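Local coordinates for putative exported protein (Bordetella pertussis Tohama I, PDB 2PFZ) that binds pyroglutamic acid as an extracytoplasmic solute receptor, probably delivering it to a tripartite ATP-independent periplasmic transporter, at residues Lys105-Leu113 with Leu211-Ala219; Trp119-Asn127 with Asp177-Gly186. All blocks are in the same frame, centred on the assembly; numbering follows the deposited sequence.

Interaction 1: residues Lys105-Leu113 with Leu211-Ala219; sequences KLASQGMML and LVNKKAFDA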
loop_
_atom_site.group_PDB
_atom_site.type_symbol
_atom_site.label_atom_id
_atom_site.label_comp_id
_atom_site.label_asym_id
_atom_site.label_seq_id
_atom_site.Cartn_x
_atom_site.Cartn_y
_atom_site.Cartn_z
ATOM N N LYS A 105 7.983 13.429 9.579
ATOM C CA LYS A 105 8.473 13.656 8.222
ATOM C C LYS A 105 7.465 14.434 7.390
ATOM O O LYS A 105 7.833 15.379 6.702
ATOM C CB LYS A 105 8.835 12.325 7.537
ATOM C CG LYS A 105 9.254 12.461 6.059
ATOM C CD LYS A 105 10.667 13.031 5.950
ATOM C CE LYS A 105 11.008 13.389 4.506
ATOM N NZ LYS A 105 12.317 14.076 4.521
ATOM N N LEU A 106 6.193 14.049 7.469
ATOM C CA LEU A 106 5.162 14.750 6.716
ATOM C C LEU A 106 5.044 16.203 7.174
ATOM O O LEU A 106 4.878 17.113 6.343
ATOM C CB LEU A 106 3.815 14.040 6.842
ATOM C CG LEU A 106 3.606 12.771 5.992
ATOM C CD1 LEU A 106 2.380 12.030 6.504
ATOM C CD2 LEU A 106 3.480 13.081 4.500
ATOM N N ALA A 107 5.133 16.415 8.485
ATOM C CA ALA A 107 5.085 17.784 9.032
ATOM C C ALA A 107 6.182 18.710 8.504
ATOM O O ALA A 107 5.901 19.901 8.255
ATOM C CB ALA A 107 5.060 17.783 10.539
ATOM N N SER A 108 7.395 18.175 8.317
ATOM C CA SER A 108 8.542 18.915 7.744
ATOM C C SER A 108 8.298 19.421 6.321
ATOM O O SER A 108 9.039 20.280 5.823
ATOM C CB SER A 108 9.817 18.061 7.766
ATOM O OG SER A 108 9.785 17.088 6.728
ATOM N N GLN A 109 7.271 18.880 5.664
ATOM C CA GLN A 109 6.882 19.286 4.317
ATOM C C GLN A 109 5.439 19.810 4.283
ATOM O O GLN A 109 4.774 19.753 3.252
ATOM C CB GLN A 109 7.042 18.116 3.324
ATOM C CG GLN A 109 8.474 17.607 3.154
ATOM C CD GLN A 109 8.568 16.352 2.277
ATOM O OE1 GLN A 109 7.562 15.667 2.009
ATOM N NE2 GLN A 109 9.796 16.031 1.843
ATOM N N GLY A 110 4.941 20.277 5.424
ATOM C CA GLY A 110 3.620 20.909 5.492
ATOM C C GLY A 110 2.410 20.014 5.285
ATOM O O GLY A 110 1.365 20.497 4.832
ATOM N N MET A 111 2.527 18.723 5.616
ATOM C CA MET A 111 1.392 17.794 5.493
ATOM C C MET A 111 1.038 17.094 6.799
ATOM O O MET A 111 1.874 16.964 7.699
ATOM C CB MET A 111 1.656 16.739 4.398
ATOM C CG MET A 111 1.755 17.362 3.022
ATOM S SD MET A 111 2.161 16.200 1.741
ATOM C CE MET A 111 3.943 16.146 1.887
ATOM N N MET A 112 -0.209 16.652 6.880
ATOM C CA MET A 112 -0.693 15.828 7.980
ATOM C C MET A 112 -1.057 14.431 7.522
ATOM O O MET A 112 -1.538 14.240 6.406
ATOM C CB MET A 112 -1.940 16.445 8.593
ATOM C CG MET A 112 -1.753 17.857 8.964
ATOM S SD MET A 112 -3.302 18.656 9.391
ATOM C CE MET A 112 -4.084 17.338 10.332
ATOM N N LEU A 113 -0.847 13.466 8.409
ATOM C CA LEU A 113 -1.337 12.098 8.192
ATOM C C LEU A 113 -2.745 11.980 8.742
ATOM O O LEU A 113 -2.964 12.069 9.961
ATOM C CB LEU A 113 -0.430 11.079 8.872
ATOM C CG LEU A 113 -0.865 9.601 8.828
ATOM C CD1 LEU A 113 -1.000 9.091 7.389
ATOM C CD2 LEU A 113 0.116 8.745 9.629
ATOM N N LEU A 211 -3.205 11.807 3.099
ATOM C CA LEU A 211 -2.441 12.968 3.540
ATOM C C LEU A 211 -3.284 14.195 3.317
ATOM O O LEU A 211 -4.093 14.233 2.398
ATOM C CB LEU A 211 -1.168 13.123 2.720
ATOM C CG LEU A 211 -0.282 11.902 2.468
ATOM C CD1 LEU A 211 0.998 12.370 1.737
ATOM C CD2 LEU A 211 0.063 11.182 3.767
ATOM N N VAL A 212 -3.068 15.191 4.169
ATOM C CA VAL A 212 -3.799 16.452 4.116
ATOM C C VAL A 212 -2.781 17.589 4.121
ATOM O O VAL A 212 -1.797 17.576 4.893
ATOM C CB VAL A 212 -4.765 16.590 5.343
ATOM C CG1 VAL A 212 -5.408 17.976 5.381
ATOM C CG2 VAL A 212 -5.860 15.548 5.300
ATOM N N ASN A 213 -2.998 18.575 3.253
ATOM C CA ASN A 213 -2.200 19.798 3.288
ATOM C C ASN A 213 -2.523 20.654 4.540
ATOM O O ASN A 213 -3.693 21.012 4.766
ATOM C CB ASN A 213 -2.411 20.615 2.004
ATOM C CG ASN A 213 -1.575 21.878 1.982
ATOM O OD1 ASN A 213 -1.985 22.922 2.514
ATOM N ND2 ASN A 213 -0.399 21.797 1.367
ATOM N N LYS A 214 -1.503 20.963 5.345
ATOM C CA LYS A 214 -1.710 21.694 6.621
ATOM C C LYS A 214 -2.392 23.049 6.401
ATOM O O LYS A 214 -3.312 23.430 7.142
ATOM C CB LYS A 214 -0.372 21.959 7.343
ATOM C CG LYS A 214 0.435 20.743 7.704
ATOM C CD LYS A 214 0.175 20.283 9.146
ATOM C CE LYS A 214 1.303 19.428 9.726
ATOM N NZ LYS A 214 1.039 19.259 11.239
ATOM N N LYS A 215 -1.928 23.791 5.395
ATOM C CA LYS A 215 -2.531 25.107 5.085
ATOM C C LYS A 215 -4.017 24.977 4.746
ATOM O O LYS A 215 -4.835 25.781 5.204
ATOM C CB LYS A 215 -1.775 25.795 3.944
ATOM C CG LYS A 215 -0.466 26.423 4.364
ATOM C CD LYS A 215 0.043 27.325 3.238
ATOM C CE LYS A 215 1.522 27.631 3.420
ATOM N NZ LYS A 215 2.041 28.361 2.221
ATOM N N ALA A 216 -4.367 23.951 3.972
ATOM C CA ALA A 216 -5.766 23.702 3.608
ATOM C C ALA A 216 -6.592 23.342 4.847
ATOM O O ALA A 216 -7.747 23.772 4.992
ATOM C CB ALA A 216 -5.860 22.601 2.564
ATOM N N PHE A 217 -6.005 22.535 5.727
ATOM C CA PHE A 217 -6.660 22.114 6.967
ATOM C C PHE A 217 -6.954 23.339 7.864
ATOM O O PHE A 217 -8.074 23.496 8.401
ATOM C CB PHE A 217 -5.746 21.120 7.681
ATOM C CG PHE A 217 -6.289 20.622 8.988
ATOM C CD1 PHE A 217 -7.265 19.633 9.012
ATOM C CD2 PHE A 217 -5.813 21.145 10.191
ATOM C CE1 PHE A 217 -7.802 19.168 10.236
ATOM C CE2 PHE A 217 -6.317 20.692 11.414
ATOM C CZ PHE A 217 -7.309 19.683 11.436
ATOM N N ASP A 218 -5.929 24.183 7.996
ATOM C CA ASP A 218 -5.921 25.371 8.847
ATOM C C ASP A 218 -6.969 26.410 8.468
ATOM O O ASP A 218 -7.425 27.198 9.328
ATOM C CB ASP A 218 -4.529 26.008 8.814
ATOM C CG ASP A 218 -3.540 25.297 9.718
ATOM O OD1 ASP A 218 -3.934 24.349 10.424
ATOM O OD2 ASP A 218 -2.352 25.687 9.717
ATOM N N ALA A 219 -7.336 26.422 7.188
ATOM C CA ALA A 219 -8.340 27.345 6.676
ATOM C C ALA A 219 -9.755 26.978 7.115
ATOM O O ALA A 219 -10.659 27.819 7.059
ATOM C CB ALA A 219 -8.259 27.429 5.158
HETATM O O HOH W 1 0.954 23.091 4.336
#
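Met112 and Val212 form the hydrogen-bonded pair of a short antiparallel ladder, in which strand 111-118 runs along the edge of a three-stranded sheet beside its central strand 207-213. Met112 N donates to Val212 O at 2.7 Å and Val212 N returns a bond to Met112 O at 2.9 Å. The ladder is lengthened past the strand end, where Lys214 N, in the first turn of helix 214-218, donates to Gly110 O. At this junction the buried Asn213 caps the new helix, its OD1 accepting from Ala216 N on a lone pair, while its ND2 is held by Val54 O. The tight part lies on the face carrying Met111, Leu113 and Leu211. There both methyls of Leu211 meet those of Leu106, the side chains crossing at about a right angle with CD2 of Leu211 3.7 Å from CD1 of Leu106, while Met111 SD comes up to Leu211 CD1; helix 50-55 also touches Met111. Gly110, with its positive phi of 69°, is the C-prime residue of a Schellman motif closing helix 88-107, and Leu106 O takes Gln109 N and Met111 N from opposite faces of its plane. Towards solvent the contact is looser: Ala107 CB only approaches Lys214 CE, and a water bridges Gly110 O to Lys215 N. On the opposite sheet face packing is again close, in a Met-aromatic contact: Met112 SD lies over the Phe217 ring, toward the rim, and the bend at chi3 (41°) carries CE over the ring centre, 3.9 Å from the centroid and 1° off the normal.

Interaction 2: residues Trp119-Asn127 with Asp177-Gly186; sequences WPPQGIFAN and DSYMSSGSTG. With PCA (pyroglutamic acid), chain B.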
loop_
_atom_site.group_PDB
_atom_site.type_symbol
_atom_site.label_atom_id
_atom_site.label_comp_id
_atom_site.label_asym_id
_atom_site.label_seq_id
_atom_site.Cartn_x
_atom_site.Cartn_y
_atom_site.Cartn_z
ATOM N N TRP A 119 -3.003 -2.681 2.848
ATOM C CA TRP A 119 -3.412 -3.618 1.804
ATOM C C TRP A 119 -3.295 -5.031 2.401
ATOM O O TRP A 119 -2.594 -5.229 3.395
ATOM C CB TRP A 119 -2.442 -3.527 0.618
ATOM C CG TRP A 119 -2.614 -2.335 -0.296
ATOM C CD1 TRP A 119 -2.023 -1.113 -0.174
ATOM C CD2 TRP A 119 -3.378 -2.299 -1.491
ATOM N NE1 TRP A 119 -2.373 -0.299 -1.229
ATOM C CE2 TRP A 119 -3.229 -1.000 -2.048
ATOM C CE3 TRP A 119 -4.205 -3.220 -2.137
ATOM C CZ2 TRP A 119 -3.851 -0.623 -3.231
ATOM C CZ3 TRP A 119 -4.832 -2.841 -3.311
ATOM C CH2 TRP A 119 -4.641 -1.555 -3.854
ATOM N N PRO A 120 -3.978 -6.022 1.796
ATOM C CA PRO A 120 -3.836 -7.417 2.258
ATOM C C PRO A 120 -2.418 -8.006 2.086
ATOM O O PRO A 120 -1.569 -7.436 1.383
ATOM C CB PRO A 120 -4.874 -8.159 1.426
ATOM C CG PRO A 120 -5.890 -7.018 1.022
ATOM C CD PRO A 120 -4.983 -5.905 0.726
ATOM N N PRO A 121 -2.139 -9.126 2.780
ATOM C CA PRO A 121 -0.792 -9.702 2.746
ATOM C C PRO A 121 -0.335 -10.070 1.347
ATOM O O PRO A 121 -1.118 -10.600 0.551
ATOM C CB PRO A 121 -0.933 -10.940 3.629
ATOM C CG PRO A 121 -2.052 -10.574 4.582
ATOM C CD PRO A 121 -3.031 -9.899 3.677
ATOM N N GLN A 122 0.907 -9.741 1.047
ATOM C CA GLN A 122 1.385 -9.787 -0.333
ATOM C C GLN A 122 1.896 -11.143 -0.735
ATOM O O GLN A 122 2.772 -11.699 -0.067
ATOM C CB GLN A 122 2.486 -8.769 -0.542
ATOM C CG GLN A 122 2.040 -7.354 -0.118
ATOM C CD GLN A 122 1.177 -6.625 -1.132
ATOM O OE1 GLN A 122 -0.014 -6.371 -0.896
ATOM N NE2 GLN A 122 1.767 -6.242 -2.226
ATOM N N GLY A 123 1.389 -11.633 -1.871
ATOM C CA GLY A 123 1.817 -12.926 -2.395
ATOM C C GLY A 123 2.391 -12.761 -3.778
ATOM O O GLY A 123 2.464 -11.649 -4.295
ATOM N N ILE A 124 2.807 -13.869 -4.376
ATOM C CA ILE A 124 3.458 -13.850 -5.682
ATOM C C ILE A 124 2.531 -14.440 -6.685
ATOM O O ILE A 124 2.144 -15.615 -6.560
ATOM C CB ILE A 124 4.746 -14.714 -5.725
ATOM C CG1 ILE A 124 5.624 -14.454 -4.494
ATOM C CG2 ILE A 124 5.521 -14.421 -7.033
ATOM C CD1 ILE A 124 6.690 -15.568 -4.249
ATOM N N PHE A 125 2.175 -13.630 -7.681
ATOM C CA PHE A 125 1.421 -14.081 -8.853
ATOM C C PHE A 125 2.425 -14.590 -9.884
ATOM O O PHE A 125 3.285 -13.834 -10.318
ATOM C CB PHE A 125 0.630 -12.929 -9.482
ATOM C CG PHE A 125 -0.536 -12.452 -8.643
ATOM C CD1 PHE A 125 -1.785 -13.096 -8.723
ATOM C CD2 PHE A 125 -0.382 -11.371 -7.773
ATOM C CE1 PHE A 125 -2.891 -12.651 -7.947
ATOM C CE2 PHE A 125 -1.479 -10.908 -6.985
ATOM C CZ PHE A 125 -2.722 -11.556 -7.067
ATOM N N ALA A 126 2.337 -15.873 -10.246
ATOM C CA ALA A 126 3.224 -16.423 -11.271
ATOM C C ALA A 126 2.588 -17.585 -12.054
ATOM O O ALA A 126 1.559 -18.144 -11.667
ATOM C CB ALA A 126 4.560 -16.860 -10.641
ATOM N N ASN A 127 3.222 -17.936 -13.163
ATOM C CA ASN A 127 2.835 -19.121 -13.902
ATOM C C ASN A 127 3.754 -20.286 -13.593
ATOM O O ASN A 127 3.423 -21.432 -13.905
ATOM C CB ASN A 127 2.778 -18.811 -15.398
ATOM C CG ASN A 127 1.538 -18.038 -15.765
ATOM O OD1 ASN A 127 0.439 -18.382 -15.332
ATOM N ND2 ASN A 127 1.700 -16.981 -16.543
ATOM N N ASP A 177 4.991 -11.200 -16.549
ATOM C CA ASP A 177 4.382 -12.537 -16.395
ATOM C C ASP A 177 4.134 -12.917 -14.929
ATOM O O ASP A 177 3.618 -14.015 -14.623
ATOM C CB ASP A 177 5.272 -13.622 -17.055
ATOM C CG ASP A 177 6.714 -13.654 -16.501
ATOM O OD1 ASP A 177 6.975 -13.155 -15.390
ATOM O OD2 ASP A 177 7.626 -14.205 -17.173
ATOM N N SER A 178 4.553 -12.023 -14.032
ATOM C CA SER A 178 4.598 -12.288 -12.599
ATOM C C SER A 178 4.674 -10.954 -11.855
ATOM O O SER A 178 5.093 -9.949 -12.422
ATOM C CB SER A 178 5.836 -13.119 -12.244
ATOM O OG SER A 178 7.037 -12.391 -12.509
ATOM N N TYR A 179 4.260 -10.980 -10.592
ATOM C CA TYR A 179 4.408 -9.876 -9.660
ATOM C C TYR A 179 4.011 -10.228 -8.219
ATOM O O TYR A 179 3.329 -11.210 -7.975
ATOM C CB TYR A 179 3.652 -8.628 -10.131
ATOM C CG TYR A 179 2.151 -8.680 -10.132
ATOM C CD1 TYR A 179 1.456 -9.292 -11.178
ATOM C CD2 TYR A 179 1.403 -8.047 -9.122
ATOM C CE1 TYR A 179 0.066 -9.317 -11.196
ATOM C CE2 TYR A 179 0.018 -8.089 -9.127
ATOM C CZ TYR A 179 -0.652 -8.720 -10.174
ATOM O OH TYR A 179 -2.042 -8.741 -10.219
ATOM N N MET A 180 4.439 -9.402 -7.268
ATOM C CA MET A 180 3.886 -9.481 -5.914
ATOM C C MET A 180 2.877 -8.372 -5.661
ATOM O O MET A 180 3.086 -7.237 -6.084
ATOM C CB MET A 180 4.960 -9.521 -4.846
ATOM C CG MET A 180 5.759 -10.831 -4.880
ATOM S SD MET A 180 6.999 -10.956 -3.593
ATOM C CE MET A 180 5.974 -11.333 -2.174
ATOM N N SER A 181 1.747 -8.764 -5.071
ATOM C CA SER A 181 0.632 -7.867 -4.716
ATOM C C SER A 181 -0.383 -8.667 -3.890
ATOM O O SER A 181 -0.094 -9.782 -3.439
ATOM C CB SER A 181 -0.070 -7.319 -5.958
ATOM O OG SER A 181 -0.953 -6.257 -5.616
ATOM N N SER A 182 -1.574 -8.085 -3.708
ATOM C CA SER A 182 -2.631 -8.654 -2.894
ATOM C C SER A 182 -3.608 -9.433 -3.786
ATOM O O SER A 182 -3.596 -9.275 -5.005
ATOM C CB SER A 182 -3.377 -7.540 -2.177
ATOM O OG SER A 182 -3.826 -6.560 -3.108
ATOM N N GLY A 183 -4.425 -10.290 -3.176
ATOM C CA GLY A 183 -5.548 -10.909 -3.875
ATOM C C GLY A 183 -6.486 -9.850 -4.435
ATOM O O GLY A 183 -7.071 -10.041 -5.510
ATOM N N SER A 184 -6.649 -8.762 -3.675
ATOM C CA SER A 184 -7.414 -7.572 -4.082
ATOM C C SER A 184 -7.052 -7.127 -5.501
ATOM O O SER A 184 -7.891 -7.163 -6.403
ATOM C CB SER A 184 -7.177 -6.432 -3.083
ATOM O OG SER A 184 -7.667 -5.178 -3.565
ATOM N N THR A 185 -5.806 -6.723 -5.686
ATOM C CA THR A 185 -5.279 -6.284 -6.995
ATOM C C THR A 185 -5.376 -7.359 -8.057
ATOM O O THR A 185 -5.787 -7.077 -9.196
ATOM C CB THR A 185 -3.853 -5.746 -6.881
ATOM O OG1 THR A 185 -3.882 -4.562 -6.091
ATOM C CG2 THR A 185 -3.288 -5.403 -8.256
ATOM N N GLY A 186 -5.001 -8.585 -7.690
ATOM C CA GLY A 186 -5.155 -9.727 -8.611
ATOM C C GLY A 186 -6.562 -9.844 -9.153
ATOM O O GLY A 186 -6.763 -9.976 -10.364
HETATM N N PCA B . -1.913 -3.636 -4.683
HETATM C CA PCA B . -1.243 -2.386 -5.091
HETATM C CB PCA B . -0.156 -1.995 -4.089
HETATM C CG PCA B . -0.138 -3.088 -3.038
HETATM C CD PCA B . -1.262 -3.996 -3.445
HETATM O OE PCA B . -1.639 -4.958 -2.759
HETATM C C PCA B . -0.565 -2.667 -6.412
HETATM O O PCA B . -0.195 -1.754 -7.162
HETATM O OXT PCA B . -0.380 -3.850 -6.741
HETATM O O HOH W 2 -3.841 -10.943 -0.474
HETATM O O HOH W 3 5.313 -16.490 -14.197
#
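Phe125 and Tyr179 stack across an antiparallel strand pair in the mixed sheet of this periplasmic-binding-protein fold. Their backbones form one hydrogen-bonded pair and Gly123 with Ser181 the other: Phe125 N reaches Tyr179 O at 2.7 Å, and Gly123 N reaches Ser181 O at 2.8 Å, each answered by a return bond. Aromatic contacts occupy the face of Phe125 and Tyr179. The rings make an offset stack, centroids 4.7 Å apart and planes at 24°, with Phe125 CD2 over the Tyr179 face. Chi1 of 68° sets Tyr179 CG between its backbone N and carbonyl carbon, which brings the ring alongside Phe125, and its OH bonds Thr191. Ser182 O meets the Phe125 ring at the edge, in plane, while Gly186 CA closes on CZ. Apolar packing is lighter on the other face, where Ile124 CG1 lies 3.6 Å from Met180 CG. Polar contacts gather at pyroglutamic acid. Ser181 OG donates to its carboxylate OXT and Ser182 OG to the lactam oxygen OE, each at 2.7 Å; its N donates to Thr185 OG1 at 2.6 Å with an N-H...O angle of 166°. Ser182 OG also N-caps the helix beginning at Gly183, accepting from Thr185 N. Trp119 roofs the lactam, PCA CD lying 3.3 Å above the indole plane, with NE1 bonded to Asn208. Arg142 is a further hydrogen-bonding partner of the ligand. The lactam N-H and C=O thus each have a matching hydroxyl, and the carboxylate a donor of its own, a pattern consistent with recognition of the cyclic amide as well as the acid.

In the fold
Interactions 1 and 2 lie on opposite sides of the chain's centre, their own centres 32 Å apart and their nearest atoms about 13 Å apart, so they do not touch. Each is an antiparallel pairing, but in a different sheet: interaction 1 joins an outer and the central strand of the three-stranded sheet, interaction 2 two inner strands of the six-stranded one. Interaction 2 is nested inside the loop that interaction 1 closes, since 119-127 and 177-186 both lie between Leu113 and Leu211. Strand 111-118, followed by strand 123-126, leads from the remote sheet end and reaches the ligand at Trp119, the first residue of interaction 2, which supplies five of the nine pocket residues.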